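PDB 5TZB: D-aminopeptidase from Burkholderia sp. LK4, which probably cleaves N-terminal residues, beta-amino acids among them, from short peptides and amides, as an Ntn hydrolase of peptidase family S58. Local coordinates for residues Thr34-Ala40 / Thr200-Val204. Numbering follows the deposited sequence.
Sequences TPGRFNA and TASRV
The Arg203 guanidinium has Asn39 OD1 at its edge, close to its plane and 4.1 Å from NH1, while Pro35 CB approaches obliquely. NH1 turns back in that plane to its own strand, hydrogen-bonding Ser202 O at 2.9 Å from 44° above the carbonyl plane; salt bridges from NE to Glu343 and NH1 to Glu347 tie the group to helix 331-355. With Asn39 CG anti to the backbone N (chi1 -167°), the amide reaches the strand and stands in for a backbone carbonyl: OD1 takes the Ser202 N-H at 3.0 Å, the donor 20° off the amide plane, and ND2 goes to Glu347. The same residue's hydroxyl, Ser202 OG, accepts from Gly36 N at 3.0 Å and also bonds Asp43, which binds Phe38 N and Ala40 N. At the solvent end, Val204 N meets Thr34 O almost head-on (2.8 Å), a water joins Thr34 N to Val204 O, and Val204 CG2 presses on Gly36 CA at 3.5 Å. Strand 213-220 pairs with the other side of 197-204, and loop 34-40 lies along the remaining edge of 200-204. A side-chain amide and a hydroxyl thus satisfy backbone N-H groups, and the nearby glutamates probably offset the buried arginine charge.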
loop_
_atom_site.group_PDB
_atom_site.type_symbol
_atom_site.label_atom_id
_atom_site.label_comp_id
_atom_site.label_asym_id
_atom_site.label_seq_id
_atom_site.Cartn_x
_atom_site.Cartn_y
_atom_site.Cartn_z
ATOM N N THR C 34 -12.207 29.740 -5.783
ATOM C CA THR C 34 -13.582 30.208 -5.977
ATOM C C THR C 34 -14.609 29.074 -6.019
ATOM O O THR C 34 -14.491 28.148 -6.816
ATOM C CB THR C 34 -13.696 31.042 -7.261
ATOM O OG1 THR C 34 -12.796 32.152 -7.168
ATOM C CG2 THR C 34 -15.118 31.573 -7.443
ATOM N N PRO C 35 -15.637 29.152 -5.165
ATOM C CA PRO C 35 -16.618 28.066 -5.124
ATOM C C PRO C 35 -17.491 28.003 -6.371
ATOM O O PRO C 35 -17.635 28.999 -7.078
ATOM C CB PRO C 35 -17.472 28.402 -3.890
ATOM C CG PRO C 35 -17.289 29.864 -3.663
ATOM C CD PRO C 35 -15.940 30.243 -4.218
ATOM N N GLY C 36 -18.053 26.825 -6.631
ATOM C CA GLY C 36 -19.049 26.645 -7.671
ATOM C C GLY C 36 -20.373 27.232 -7.202
ATOM O O GLY C 36 -20.467 27.778 -6.091
ATOM N N ARG C 37 -21.392 27.095 -8.045
ATOM C CA ARG C 37 -22.694 27.716 -7.835
ATOM C C ARG C 37 -23.361 27.371 -6.495
ATOM O O ARG C 37 -23.863 28.253 -5.797
ATOM C CB ARG C 37 -23.634 27.312 -8.963
ATOM C CG ARG C 37 -25.055 27.809 -8.775
ATOM C CD ARG C 37 -25.878 27.525 -10.014
ATOM N NE ARG C 37 -27.307 27.608 -9.728
ATOM C CZ ARG C 37 -28.255 27.113 -10.519
ATOM N NH1 ARG C 37 -27.924 26.452 -11.623
ATOM N NH2 ARG C 37 -29.533 27.246 -10.182
ATOM N N PHE C 38 -23.383 26.089 -6.142
ATOM C CA PHE C 38 -24.028 25.689 -4.892
ATOM C C PHE C 38 -23.045 25.623 -3.724
ATOM O O PHE C 38 -23.457 25.481 -2.563
ATOM C CB PHE C 38 -24.722 24.328 -5.051
ATOM C CG PHE C 38 -25.693 24.267 -6.193
ATOM C CD1 PHE C 38 -26.828 25.059 -6.193
ATOM C CD2 PHE C 38 -25.482 23.398 -7.254
ATOM C CE1 PHE C 38 -27.728 25.001 -7.243
ATOM C CE2 PHE C 38 -26.374 23.334 -8.309
ATOM C CZ PHE C 38 -27.503 24.139 -8.302
ATOM N N ASN C 39 -21.756 25.774 -4.038
ATOM C CA ASN C 39 -20.686 25.496 -3.089
ATOM C C ASN C 39 -20.927 24.144 -2.425
ATOM O O ASN C 39 -21.091 24.058 -1.203
ATOM C CB ASN C 39 -20.560 26.602 -2.036
ATOM C CG ASN C 39 -19.264 26.493 -1.249
ATOM O OD1 ASN C 39 -18.338 25.788 -1.664
ATOM N ND2 ASN C 39 -19.188 27.187 -0.120
ATOM N N ALA C 40 -21.003 23.101 -3.251
ATOM C CA ALA C 40 -21.340 21.761 -2.784
ATOM C C ALA C 40 -20.835 20.732 -3.780
ATOM O O ALA C 40 -20.476 21.078 -4.903
ATOM C CB ALA C 40 -22.854 21.630 -2.576
ATOM N N THR C 200 -20.305 20.279 3.106
ATOM C CA THR C 200 -19.975 20.185 1.685
ATOM C C THR C 200 -19.431 21.510 1.144
ATOM O O THR C 200 -19.693 22.569 1.706
ATOM C CB THR C 200 -21.210 19.746 0.870
ATOM O OG1 THR C 200 -20.822 19.419 -0.464
ATOM C CG2 THR C 200 -22.263 20.856 0.827
ATOM N N ALA C 201 -18.658 21.438 0.068
ATOM C CA ALA C 201 -18.090 22.627 -0.571
ATOM C C ALA C 201 -17.530 22.256 -1.940
ATOM O O ALA C 201 -17.381 21.075 -2.259
ATOM C CB ALA C 201 -16.988 23.253 0.292
ATOM N N SER C 202 -17.226 23.270 -2.742
ATOM C CA SER C 202 -16.634 23.056 -4.050
ATOM C C SER C 202 -15.701 24.180 -4.464
ATOM O O SER C 202 -15.722 25.281 -3.889
ATOM C CB SER C 202 -17.730 22.889 -5.106
ATOM O OG SER C 202 -18.397 24.119 -5.315
ATOM N N ARG C 203 -14.891 23.893 -5.476
ATOM C CA ARG C 203 -14.010 24.879 -6.090
ATOM C C ARG C 203 -14.047 24.702 -7.603
ATOM O O ARG C 203 -14.091 23.570 -8.108
ATOM C CB ARG C 203 -12.576 24.720 -5.581
ATOM C CG ARG C 203 -12.376 25.036 -4.114
ATOM C CD ARG C 203 -12.491 26.521 -3.830
ATOM N NE ARG C 203 -12.155 26.855 -2.444
ATOM C CZ ARG C 203 -13.023 26.837 -1.437
ATOM N NH1 ARG C 203 -14.290 26.499 -1.655
ATOM N NH2 ARG C 203 -12.631 27.163 -0.206
ATOM N N VAL C 204 -14.006 25.815 -8.326
ATOM C CA VAL C 204 -13.963 25.771 -9.780
ATOM C C VAL C 204 -12.617 26.314 -10.242
ATOM O O VAL C 204 -12.240 27.419 -9.871
ATOM C CB VAL C 204 -15.096 26.621 -10.416
ATOM C CG1 VAL C 204 -15.003 26.589 -11.937
ATOM C CG2 VAL C 204 -16.475 26.146 -9.955
HETATM O O HOH W 1 -10.976 28.038 -7.487
#